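PDB 4R7F: uncharacterized protein from Parabacteroides merdae, which is of unknown function but folds into three immunoglobulin-like beta-sandwich domains, the first probably related to type 9 secretion system plug proteins, and binds magnesium. Local coordinates for residues 224-229 and 343-348; 253-258 and 296-301; 288-293 and 336-341; 304-309 and 321-326. All blocks are in the same frame, centred on the assembly; numbering follows the deposited sequence.

Interaction 1 of 4, residues 224-229 and 343-348; sequences YRRMEF and SYNYQY
Strand 225-228 runs antiparallel to 343-348 in a regular ladder of a sandwich-like domain, their axes 4.7 Å apart at closest approach, with Arg225–Tyr346 and Met227–Tyr344 as hydrogen-bonded pairs and Arg226–Asn345 and Glu228–Ser343 as non-hydrogen-bonded ones. The bond from Tyr344 N to Met227 O is nearly straight (2.8 Å, 173°), whereas that from Met227 N to Tyr344 O is weak. On the face of both hydrogen-bonded pairs, Tyr346 CG is wedged between the backbone N and the carbonyl carbon (chi1 71°), which swings the ring until Arg225 CB stands over its centre, 3.7 Å from the centroid, in a CH-pi contact. Met227 CB reaches the edge of the same ring, 3.7 Å from Tyr346 CE1, while the hydroxyl is hydrogen-bonded to Asp256. A leucine in place of Tyr346 would probably leave Arg225 CB without its aromatic platform and Asp256 without one hydroxyl partner. At the edge of a second ring, Arg225 NE lies 3.5 Å from Tyr348 CD2 and forms a salt bridge with Glu364. Met227, a selenomethionine, sets SE 5.1 Å from the Tyr344 centroid, an oblique Met-aromatic contact, and rests its CE on Tyr344 CB. Tyr224 N is hydrogen-bonded to Asp269, a magnesium ligand, so this end borders the metal site; the Tyr224 ring stacks on the Gln347 amide, planes 26° apart, and a water links Tyr224 OH to Gln347 NE2. Met227 and Tyr348 pack on Phe295 of strand 290-298, Tyr344 touches Leu339 of strand 332-340, and Leu309 of strand 305-310 covers Tyr346 and Tyr348.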
# COMPACT_ATOMS: atom_id res chain seq x y z
N TYR A 224 -4.84 -5.39 -14.13
CA TYR A 224 -4.56 -4.98 -15.47
C TYR A 224 -3.61 -6.00 -16.06
O TYR A 224 -2.83 -6.68 -15.34
CB TYR A 224 -3.93 -3.57 -15.53
CG TYR A 224 -4.89 -2.43 -15.29
CD1 TYR A 224 -5.48 -2.24 -14.08
CD2 TYR A 224 -5.20 -1.52 -16.30
CE1 TYR A 224 -6.38 -1.20 -13.86
CE2 TYR A 224 -6.09 -0.49 -16.11
CZ TYR A 224 -6.67 -0.31 -14.87
OH TYR A 224 -7.56 0.72 -14.64
N ARG A 225 -3.71 -6.11 -17.37
CA ARG A 225 -2.80 -6.89 -18.17
C ARG A 225 -1.47 -6.17 -18.24
O ARG A 225 -1.42 -4.92 -18.20
CB ARG A 225 -3.34 -7.04 -19.60
CG ARG A 225 -4.62 -7.84 -19.71
CD ARG A 225 -5.30 -7.59 -21.04
NE ARG A 225 -6.67 -8.05 -21.08
CZ ARG A 225 -7.05 -9.28 -21.38
NH1 ARG A 225 -6.17 -10.23 -21.66
NH2 ARG A 225 -8.33 -9.57 -21.40
N ARG A 226 -0.40 -6.95 -18.34
CA ARG A 226 0.96 -6.38 -18.35
C ARG A 226 1.75 -6.91 -19.51
O ARG A 226 1.52 -8.03 -19.99
CB ARG A 226 1.71 -6.62 -17.04
CG ARG A 226 1.05 -6.00 -15.81
CD ARG A 226 1.36 -6.74 -14.52
NE ARG A 226 2.80 -6.84 -14.23
CZ ARG A 226 3.45 -7.95 -13.86
NH1 ARG A 226 2.82 -9.11 -13.69
NH2 ARG A 226 4.76 -7.89 -13.63
N MSE A 227 2.70 -6.08 -19.92
CA MSE A 227 3.49 -6.28 -21.13
C MSE A 227 4.73 -5.45 -20.92
O MSE A 227 4.66 -4.40 -20.28
CB MSE A 227 2.48 -5.75 -22.15
CG MSE A 227 2.96 -5.40 -23.51
SE MSE A 227 3.80 -3.67 -23.57
CE MSE A 227 2.53 -2.41 -24.36
N GLU A 228 5.87 -5.89 -21.44
CA GLU A 228 7.14 -5.14 -21.31
C GLU A 228 7.98 -5.37 -22.53
O GLU A 228 8.07 -6.50 -23.01
CB GLU A 228 8.00 -5.64 -20.16
CG GLU A 228 7.46 -5.46 -18.76
CD GLU A 228 8.51 -5.83 -17.71
OE1 GLU A 228 9.71 -5.81 -18.06
OE2 GLU A 228 8.13 -6.15 -16.55
N PHE A 229 8.64 -4.33 -23.00
CA PHE A 229 9.58 -4.48 -24.11
C PHE A 229 10.75 -3.54 -23.91
O PHE A 229 10.79 -2.44 -24.45
CB PHE A 229 8.91 -4.33 -25.48
CG PHE A 229 8.29 -2.97 -25.73
CD1 PHE A 229 7.07 -2.61 -25.16
CD2 PHE A 229 8.89 -2.07 -26.61
CE1 PHE A 229 6.49 -1.38 -25.43
CE2 PHE A 229 8.33 -0.83 -26.86
CZ PHE A 229 7.13 -0.47 -26.27
N SER A 343 7.49 -0.85 -19.32
CA SER A 343 6.48 -1.78 -18.77
C SER A 343 5.15 -1.09 -18.81
O SER A 343 5.01 0.02 -18.27
CB SER A 343 6.77 -2.16 -17.31
OG SER A 343 8.10 -2.62 -17.16
N TYR A 344 4.17 -1.74 -19.42
CA TYR A 344 2.81 -1.16 -19.55
C TYR A 344 1.75 -2.01 -18.87
O TYR A 344 1.72 -3.23 -19.06
CB TYR A 344 2.46 -0.97 -21.04
CG TYR A 344 3.19 0.20 -21.70
CD1 TYR A 344 4.55 0.11 -22.05
CD2 TYR A 344 2.52 1.40 -22.00
CE1 TYR A 344 5.22 1.17 -22.65
CE2 TYR A 344 3.18 2.46 -22.58
CZ TYR A 344 4.53 2.35 -22.90
OH TYR A 344 5.16 3.42 -23.49
N ASN A 345 0.89 -1.36 -18.08
CA ASN A 345 -0.41 -1.94 -17.73
C ASN A 345 -1.43 -1.54 -18.81
O ASN A 345 -1.41 -0.43 -19.35
CB ASN A 345 -0.96 -1.38 -16.41
CG ASN A 345 -0.25 -1.87 -15.15
OD1 ASN A 345 -0.82 -1.77 -14.07
ND2 ASN A 345 0.97 -2.35 -15.25
N TYR A 346 -2.40 -2.41 -19.06
CA TYR A 346 -3.46 -2.11 -19.99
C TYR A 346 -4.65 -3.03 -19.78
O TYR A 346 -4.52 -4.07 -19.17
CB TYR A 346 -2.96 -2.19 -21.46
CG TYR A 346 -2.66 -3.59 -21.98
CD1 TYR A 346 -1.46 -4.23 -21.70
CD2 TYR A 346 -3.57 -4.25 -22.78
CE1 TYR A 346 -1.20 -5.51 -22.22
CE2 TYR A 346 -3.32 -5.52 -23.29
CZ TYR A 346 -2.14 -6.16 -23.00
OH TYR A 346 -1.94 -7.42 -23.55
N GLN A 347 -5.80 -2.62 -20.31
CA GLN A 347 -6.97 -3.46 -20.31
C GLN A 347 -7.91 -2.99 -21.39
O GLN A 347 -7.69 -1.97 -22.07
CB GLN A 347 -7.67 -3.41 -18.96
CG GLN A 347 -8.32 -2.09 -18.70
CD GLN A 347 -9.00 -1.99 -17.35
OE1 GLN A 347 -9.16 -2.97 -16.61
NE2 GLN A 347 -9.42 -0.78 -17.01
N TYR A 348 -8.99 -3.74 -21.52
CA TYR A 348 -9.94 -3.56 -22.56
C TYR A 348 -11.30 -3.27 -21.94
O TYR A 348 -11.85 -4.09 -21.22
CB TYR A 348 -10.02 -4.84 -23.39
CG TYR A 348 -8.76 -5.20 -24.16
CD1 TYR A 348 -8.34 -4.48 -25.29
CD2 TYR A 348 -8.01 -6.30 -23.79
CE1 TYR A 348 -7.21 -4.85 -25.99
CE2 TYR A 348 -6.88 -6.66 -24.48
CZ TYR A 348 -6.47 -5.95 -25.56
OH TYR A 348 -5.34 -6.40 -26.22
O HOH W 1 -10.19 -0.03 -14.12

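Interaction 2 of 4, residues 253-258 and 296-301; sequences LMTDYR and TLACDP
Asp256 and Leu297 form a single backbone bridge where the loop after strand 248-253 runs beside the end of strand 290-298, within a domain consistent with the immunoglobulin-like sandwich of this protein. Asp256 N donates to Thr296 O (2.9 Å) and Asp256 O accepts from Ala298 N (2.9 Å), so the loop residue uses both its backbone groups on the strand. Its carboxylate turns inward instead: OD1 takes a hydrogen bond from His238, and OD2 meets the Tyr348 hydroxyl beside that of Tyr346. A water within hydrogen-bonding distance of both Asp256 OD2 and Met254 O accepts from Thr296 N. Leu297 holds CG anti to the backbone N (chi1 172°), which carries CD1 across to 3.5 Å from Asp256 O. On the more exposed side, Thr255 points its methyl rather than its hydroxyl at the strand, CG2 lying 3.7 Å from Ala298 CB, and Tyr257 adds its ring carbon CE2 beside the Ala298 methyl. The Arg258 chain is extended as far as CD, which rests 3.8 Å from Cys299 CB, and then bends (chi3 65°). Beyond the bend a water in the guanidinium plane accepts from Arg258 NH1 at 2.9 Å and donates to Asp300 O at 2.7 Å.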
# COMPACT_ATOMS: atom_id res chain seq x y z
N LEU A 253 2.49 -8.54 -29.58
CA LEU A 253 2.13 -9.02 -28.28
C LEU A 253 1.42 -10.35 -28.46
O LEU A 253 0.76 -10.59 -29.47
CB LEU A 253 1.19 -8.05 -27.55
CG LEU A 253 1.68 -6.66 -27.19
CD1 LEU A 253 0.59 -5.84 -26.49
CD2 LEU A 253 2.85 -6.80 -26.29
N MSE A 254 1.56 -11.19 -27.45
CA MSE A 254 0.82 -12.43 -27.35
C MSE A 254 -0.64 -12.10 -27.35
O MSE A 254 -1.05 -10.99 -26.99
CB MSE A 254 1.17 -13.13 -26.05
CG MSE A 254 2.59 -13.73 -26.11
SE MSE A 254 2.95 -14.57 -24.36
CE MSE A 254 4.71 -15.30 -24.89
N THR A 255 -1.42 -13.07 -27.79
CA THR A 255 -2.84 -12.89 -27.98
C THR A 255 -3.55 -12.81 -26.63
O THR A 255 -3.23 -13.55 -25.70
CB THR A 255 -3.41 -14.02 -28.85
OG1 THR A 255 -2.80 -13.91 -30.14
CG2 THR A 255 -4.93 -13.90 -29.03
N ASP A 256 -4.46 -11.85 -26.53
CA ASP A 256 -5.26 -11.69 -25.33
C ASP A 256 -6.63 -12.32 -25.54
O ASP A 256 -7.11 -12.34 -26.66
CB ASP A 256 -5.42 -10.20 -25.00
CG ASP A 256 -4.10 -9.53 -24.60
OD1 ASP A 256 -3.34 -10.19 -23.87
OD2 ASP A 256 -3.86 -8.34 -24.95
N TYR A 257 -7.24 -12.79 -24.44
CA TYR A 257 -8.54 -13.44 -24.48
C TYR A 257 -9.41 -12.82 -23.39
O TYR A 257 -8.88 -12.23 -22.46
CB TYR A 257 -8.40 -14.98 -24.28
CG TYR A 257 -7.50 -15.68 -25.31
CD1 TYR A 257 -6.12 -15.78 -25.12
CD2 TYR A 257 -8.02 -16.20 -26.49
CE1 TYR A 257 -5.30 -16.37 -26.06
CE2 TYR A 257 -7.22 -16.80 -27.43
CZ TYR A 257 -5.86 -16.88 -27.21
OH TYR A 257 -5.04 -17.43 -28.15
N ARG A 258 -10.73 -12.93 -23.53
CA ARG A 258 -11.66 -12.54 -22.47
C ARG A 258 -11.29 -13.26 -21.18
O ARG A 258 -10.89 -14.41 -21.20
CB ARG A 258 -13.11 -12.81 -22.86
CG ARG A 258 -13.54 -11.87 -23.99
CD ARG A 258 -14.97 -12.03 -24.48
NE ARG A 258 -15.96 -11.69 -23.46
CZ ARG A 258 -17.28 -11.59 -23.66
NH1 ARG A 258 -17.80 -11.79 -24.87
NH2 ARG A 258 -18.09 -11.26 -22.65
N THR A 296 -3.77 -7.62 -29.74
CA THR A 296 -4.73 -8.53 -30.31
C THR A 296 -5.63 -9.07 -29.23
O THR A 296 -5.12 -9.62 -28.25
CB THR A 296 -4.01 -9.72 -30.99
OG1 THR A 296 -3.20 -9.23 -32.07
CG2 THR A 296 -5.00 -10.66 -31.57
N LEU A 297 -6.95 -8.91 -29.39
CA LEU A 297 -7.93 -9.53 -28.49
C LEU A 297 -8.82 -10.47 -29.28
O LEU A 297 -9.64 -10.03 -30.06
CB LEU A 297 -8.77 -8.47 -27.77
CG LEU A 297 -9.96 -8.98 -26.94
CD1 LEU A 297 -9.49 -9.86 -25.78
CD2 LEU A 297 -10.81 -7.84 -26.42
N ALA A 298 -8.64 -11.78 -29.07
CA ALA A 298 -9.37 -12.80 -29.84
C ALA A 298 -10.69 -13.16 -29.18
O ALA A 298 -10.71 -13.81 -28.18
CB ALA A 298 -8.53 -14.06 -30.00
N CYS A 299 -11.79 -12.70 -29.75
CA CYS A 299 -13.10 -13.06 -29.31
C CYS A 299 -13.99 -12.64 -30.41
O CYS A 299 -13.53 -11.95 -31.36
CB CYS A 299 -13.48 -12.37 -28.00
SG CYS A 299 -13.39 -10.59 -28.02
N ASP A 300 -15.23 -13.10 -30.34
CA ASP A 300 -16.27 -12.69 -31.27
C ASP A 300 -16.54 -11.25 -30.98
O ASP A 300 -16.32 -10.83 -29.84
CB ASP A 300 -17.54 -13.48 -30.99
CG ASP A 300 -17.50 -14.89 -31.58
OD1 ASP A 300 -16.57 -15.24 -32.37
OD2 ASP A 300 -18.45 -15.62 -31.28
N PRO A 301 -17.02 -10.48 -31.98
CA PRO A 301 -17.24 -9.08 -31.64
C PRO A 301 -18.42 -8.93 -30.67
O PRO A 301 -19.44 -9.62 -30.80
CB PRO A 301 -17.55 -8.44 -32.99
CG PRO A 301 -18.27 -9.52 -33.74
CD PRO A 301 -17.54 -10.80 -33.32
O HOH W 2 -0.70 -8.86 -30.89
O HOH W 3 -2.33 -8.43 -27.43
O HOH W 4 -11.64 -14.46 -25.81
O HOH W 5 -16.98 -12.21 -27.57

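Interaction 3 of 4, residues 288-293 and 336-341; sequences ADYYIV and AVLLKQ
Lys340 lays its side chain across Tyr290 and Ala288 where strands 290-293 and 336-340 pair antiparallel. Tyr291–Leu339 and Val293–Val337 are the hydrogen-bonded pairs, and Gln341 N donates to Asp289 O beyond them. With CG anti to the backbone N (chi1 -165°), Lys340 CB sits over one ring face, 3.8 Å from the Tyr290 centroid, in a CH-pi contact. CG then touches Ala288 CB at 3.7 Å, CD passes 4.0 Å from Tyr290 OH, and CE returns to the Ala288 methyl. At the tip, NZ forms a salt bridge with Asp44, which also takes a hydrogen bond with the Tyr290 hydroxyl. A valine in place of Tyr290 would probably bare the flank of Lys340 and deprive Asp44 of a hydroxyl partner. Gln341 OE1 accepts Asp289 N on a lone pair, in the carbonyl plane (2.7 Å, 171°), imitating a further rung, and its amide stacks on the Tyr291 ring, planes 28° apart. Ile292 CD1 presses on Leu338 CD1 at a tight 3.5 Å, and Val293 CG2 meets Leu339 CB on the other face. This ladder, with aliphatic side chains on both faces, is consistent with a sheet of the immunoglobulin-like beta-sandwich fold; its polar end reaches Asp44 of strand 39-46.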
# COMPACT_ATOMS: atom_id res chain seq x y z
N ALA A 288 15.15 5.47 -24.45
CA ALA A 288 14.12 4.51 -24.85
C ALA A 288 13.62 4.84 -26.25
O ALA A 288 13.37 6.00 -26.56
CB ALA A 288 12.97 4.56 -23.88
N ASP A 289 13.49 3.81 -27.07
CA ASP A 289 13.07 3.97 -28.46
C ASP A 289 11.53 3.83 -28.54
O ASP A 289 10.89 3.49 -27.54
CB ASP A 289 13.79 2.89 -29.32
CG ASP A 289 13.90 3.26 -30.78
OD1 ASP A 289 13.24 4.25 -31.20
OD2 ASP A 289 14.62 2.55 -31.53
N TYR A 290 10.97 4.07 -29.72
CA TYR A 290 9.53 4.00 -29.98
C TYR A 290 9.37 2.89 -30.98
O TYR A 290 9.95 2.95 -32.06
CB TYR A 290 8.95 5.33 -30.57
CG TYR A 290 8.55 6.39 -29.52
CD1 TYR A 290 9.47 7.32 -29.04
CD2 TYR A 290 7.29 6.43 -29.00
CE1 TYR A 290 9.13 8.26 -28.08
CE2 TYR A 290 6.93 7.36 -28.03
CZ TYR A 290 7.84 8.27 -27.57
OH TYR A 290 7.46 9.18 -26.62
N TYR A 291 8.56 1.89 -30.62
CA TYR A 291 8.28 0.75 -31.47
C TYR A 291 6.78 0.74 -31.75
O TYR A 291 6.01 1.32 -31.00
CB TYR A 291 8.69 -0.56 -30.78
CG TYR A 291 10.19 -0.76 -30.48
CD1 TYR A 291 11.17 0.15 -30.91
CD2 TYR A 291 10.63 -1.87 -29.77
CE1 TYR A 291 12.52 -0.05 -30.63
CE2 TYR A 291 11.98 -2.08 -29.50
CZ TYR A 291 12.92 -1.17 -29.94
OH TYR A 291 14.26 -1.38 -29.65
N ILE A 292 6.37 0.10 -32.84
CA ILE A 292 4.96 -0.12 -33.09
C ILE A 292 4.54 -1.33 -32.28
O ILE A 292 5.04 -2.43 -32.53
CB ILE A 292 4.65 -0.46 -34.55
CG1 ILE A 292 5.12 0.63 -35.49
CG2 ILE A 292 3.15 -0.66 -34.73
CD1 ILE A 292 4.40 1.93 -35.27
N VAL A 293 3.64 -1.15 -31.33
CA VAL A 293 3.16 -2.31 -30.57
C VAL A 293 1.80 -2.77 -31.06
O VAL A 293 0.91 -1.97 -31.23
CB VAL A 293 3.13 -2.00 -29.09
CG1 VAL A 293 2.71 -3.22 -28.30
CG2 VAL A 293 4.51 -1.49 -28.67
N ALA A 336 -2.56 -1.20 -33.61
CA ALA A 336 -1.12 -0.86 -33.66
C ALA A 336 -0.96 0.47 -32.99
O ALA A 336 -1.68 1.39 -33.33
CB ALA A 336 -0.64 -0.74 -35.10
N VAL A 337 -0.03 0.57 -32.05
CA VAL A 337 0.19 1.81 -31.33
C VAL A 337 1.70 2.06 -31.22
O VAL A 337 2.45 1.19 -30.78
CB VAL A 337 -0.36 1.68 -29.89
CG1 VAL A 337 -0.25 3.01 -29.15
CG2 VAL A 337 -1.79 1.19 -29.94
N LEU A 338 2.13 3.25 -31.56
CA LEU A 338 3.52 3.61 -31.36
C LEU A 338 3.72 4.04 -29.90
O LEU A 338 3.18 5.04 -29.45
CB LEU A 338 3.91 4.74 -32.31
CG LEU A 338 5.40 5.11 -32.37
CD1 LEU A 338 6.16 4.10 -33.21
CD2 LEU A 338 5.61 6.50 -32.94
N LEU A 339 4.56 3.27 -29.23
CA LEU A 339 4.83 3.36 -27.81
C LEU A 339 6.34 3.35 -27.53
O LEU A 339 7.14 2.65 -28.21
CB LEU A 339 4.20 2.15 -27.08
CG LEU A 339 2.66 2.13 -27.06
CD1 LEU A 339 2.12 0.85 -26.47
CD2 LEU A 339 2.12 3.31 -26.28
N LYS A 340 6.71 4.15 -26.54
CA LYS A 340 8.06 4.18 -26.00
C LYS A 340 8.29 2.97 -25.12
O LYS A 340 7.42 2.56 -24.33
CB LYS A 340 8.25 5.45 -25.19
CG LYS A 340 9.67 5.82 -24.85
CD LYS A 340 9.69 7.12 -24.03
CE LYS A 340 11.06 7.76 -23.99
NZ LYS A 340 11.00 9.22 -23.75
N GLN A 341 9.46 2.38 -25.27
CA GLN A 341 9.84 1.20 -24.52
C GLN A 341 9.65 1.32 -23.01
O GLN A 341 9.97 2.35 -22.43
CB GLN A 341 11.31 0.89 -24.76
CG GLN A 341 11.66 0.45 -26.15
CD GLN A 341 13.15 0.24 -26.25
OE1 GLN A 341 13.91 1.20 -26.35
NE2 GLN A 341 13.56 -1.02 -26.18

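Interaction 4 of 4, residues 304-309 and 321-326; sequences DGSVYL and KSKMGY
Tyr308 and Lys323 meet at a single backbone bridge, their CA atoms 4.2 Å apart, where the loop leading into strand 325-327 docks on strand 305-310 and so joins elements of two sheets of the domain. The residues beside them supply the hydrogen bonds. Val307 O accepts from Met324 N at 2.8 Å, and Leu309 N donates to Ser322 O at 2.9 Å. On the other side of the Val307–Met324 pair the backbones part, and a water bridges them: it accepts from Val307 N and donates to Met324 O, the latter at 2.6 Å. The intervening residue, Tyr308, turns its own backbone groups the other way and bonds to Leu349 of strand 342-352. Lys323 O has a separate donor, Lys335 NZ. Ser322 OG, between the backbone N and the carbonyl carbon (chi1 61°), comes to the edge of the Tyr308 ring, 3.4 Å from CD2, but its hydrogen bonds go to Val317 O and Asp319 N, which tie it to the residues just before 321-326. Over one face of that ring runs the extended Lys323 chain, CG 4.2 Å from the Tyr308 centroid in a CH-pi contact, and CB is 3.5 Å from Tyr308 CE2. Farther out, Lys323 CE lies 3.4 Å from Ser306 OG. On the buried side, Leu309 CB and the selenium-bearing chain of Met324 pack loosely, with Tyr348 also covering Met324. The bonding thus falls to backbone groups and one water, while the side chains add apolar cover: even the exposed lysine contributes its methylenes here.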
# COMPACT_ATOMS: atom_id res chain seq x y z
N ASP A 304 -23.66 -4.15 -29.64
CA ASP A 304 -24.25 -3.01 -28.93
C ASP A 304 -23.21 -2.19 -28.15
O ASP A 304 -23.50 -1.67 -27.09
CB ASP A 304 -25.34 -3.50 -27.96
CG ASP A 304 -26.36 -4.44 -28.64
OD1 ASP A 304 -26.79 -4.14 -29.77
OD2 ASP A 304 -26.72 -5.48 -28.03
N GLY A 305 -21.99 -2.10 -28.68
CA GLY A 305 -20.98 -1.29 -28.05
C GLY A 305 -19.67 -1.34 -28.76
O GLY A 305 -19.55 -2.00 -29.82
N SER A 306 -18.67 -0.69 -28.15
CA SER A 306 -17.32 -0.65 -28.69
C SER A 306 -16.28 -0.97 -27.64
O SER A 306 -16.53 -0.80 -26.45
CB SER A 306 -17.07 0.72 -29.32
OG SER A 306 -18.01 0.96 -30.37
N VAL A 307 -15.14 -1.49 -28.09
CA VAL A 307 -14.05 -1.86 -27.20
C VAL A 307 -12.96 -0.84 -27.32
O VAL A 307 -12.62 -0.39 -28.45
CB VAL A 307 -13.51 -3.27 -27.51
CG1 VAL A 307 -12.35 -3.64 -26.60
CG2 VAL A 307 -14.63 -4.27 -27.34
N TYR A 308 -12.44 -0.44 -26.16
CA TYR A 308 -11.39 0.55 -26.03
C TYR A 308 -10.20 0.02 -25.22
O TYR A 308 -10.35 -0.60 -24.16
CB TYR A 308 -11.91 1.78 -25.32
CG TYR A 308 -12.93 2.57 -26.07
CD1 TYR A 308 -14.27 2.17 -26.08
CD2 TYR A 308 -12.58 3.71 -26.79
CE1 TYR A 308 -15.22 2.88 -26.76
CE2 TYR A 308 -13.54 4.43 -27.46
CZ TYR A 308 -14.84 4.00 -27.46
OH TYR A 308 -15.75 4.70 -28.18
N LEU A 309 -9.01 0.30 -25.71
CA LEU A 309 -7.78 -0.01 -25.00
C LEU A 309 -7.62 1.07 -23.95
O LEU A 309 -7.84 2.25 -24.19
CB LEU A 309 -6.65 -0.04 -26.01
CG LEU A 309 -5.25 -0.53 -25.68
CD1 LEU A 309 -5.24 -1.78 -24.81
CD2 LEU A 309 -4.56 -0.76 -27.02
N LYS A 321 -8.98 7.59 -30.64
CA LYS A 321 -7.61 7.16 -30.57
C LYS A 321 -7.50 5.83 -29.89
O LYS A 321 -6.62 5.08 -30.25
CB LYS A 321 -6.73 8.13 -29.80
CG LYS A 321 -6.71 9.56 -30.30
CD LYS A 321 -5.56 10.26 -29.56
CE LYS A 321 -5.91 11.63 -28.99
NZ LYS A 321 -6.89 11.60 -27.87
N SER A 322 -8.32 5.57 -28.86
CA SER A 322 -8.11 4.37 -28.04
C SER A 322 -9.10 3.26 -28.41
O SER A 322 -8.97 2.13 -27.99
CB SER A 322 -8.23 4.73 -26.57
OG SER A 322 -9.53 5.24 -26.29
N LYS A 323 -10.10 3.62 -29.21
CA LYS A 323 -11.08 2.64 -29.69
C LYS A 323 -10.40 1.59 -30.57
O LYS A 323 -9.47 1.89 -31.28
CB LYS A 323 -12.15 3.36 -30.49
CG LYS A 323 -13.34 2.50 -30.90
CD LYS A 323 -14.43 3.42 -31.43
CE LYS A 323 -15.57 2.62 -31.98
NZ LYS A 323 -16.48 3.45 -32.79
N MSE A 324 -10.87 0.37 -30.48
CA MSE A 324 -10.32 -0.73 -31.26
C MSE A 324 -11.24 -1.17 -32.37
O MSE A 324 -12.45 -1.40 -32.19
CB MSE A 324 -10.09 -1.82 -30.24
CG MSE A 324 -8.75 -1.49 -29.50
SE MSE A 324 -8.39 -3.12 -28.60
CE MSE A 324 -7.12 -3.82 -29.87
N GLY A 325 -10.65 -1.33 -33.54
CA GLY A 325 -11.37 -1.86 -34.69
C GLY A 325 -11.45 -3.36 -34.57
O GLY A 325 -10.66 -3.95 -33.85
N TYR A 326 -12.37 -3.96 -35.30
CA TYR A 326 -12.53 -5.42 -35.28
C TYR A 326 -12.16 -5.96 -36.64
O TYR A 326 -12.65 -5.52 -37.67
CB TYR A 326 -13.94 -5.83 -34.89
CG TYR A 326 -14.05 -7.30 -34.59
CD1 TYR A 326 -13.65 -7.81 -33.36
CD2 TYR A 326 -14.50 -8.19 -35.56
CE1 TYR A 326 -13.70 -9.18 -33.11
CE2 TYR A 326 -14.56 -9.55 -35.31
CZ TYR A 326 -14.14 -10.04 -34.10
OH TYR A 326 -14.20 -11.39 -33.87
O HOH W 6 -14.71 -1.48 -30.85

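Interactions 1 and 3 are the buried contacts, both regular antiparallel ladders, and strands 332-340 and 342-352, which follow each other in the chain, carry one side of each; Phe229 of interaction 1 packs against Tyr291 and Lys340 of interaction 3. Interactions 2 and 4 lie nearer the surface, each with a single backbone bridge. Strand 290-298 serves both interactions 2 and 3, whereas strands 305-310 and 342-352 join interaction 4 to interaction 1, where Tyr348 meets the selenium of Met324. Interactions 2 and 4 are tied by a probable hydrogen bond between Cys299 O and Tyr326 OH. The core pair combines continuous backbone ladders with aromatic and aliphatic packing; the outer pair has two direct backbone bonds each, supplemented by water.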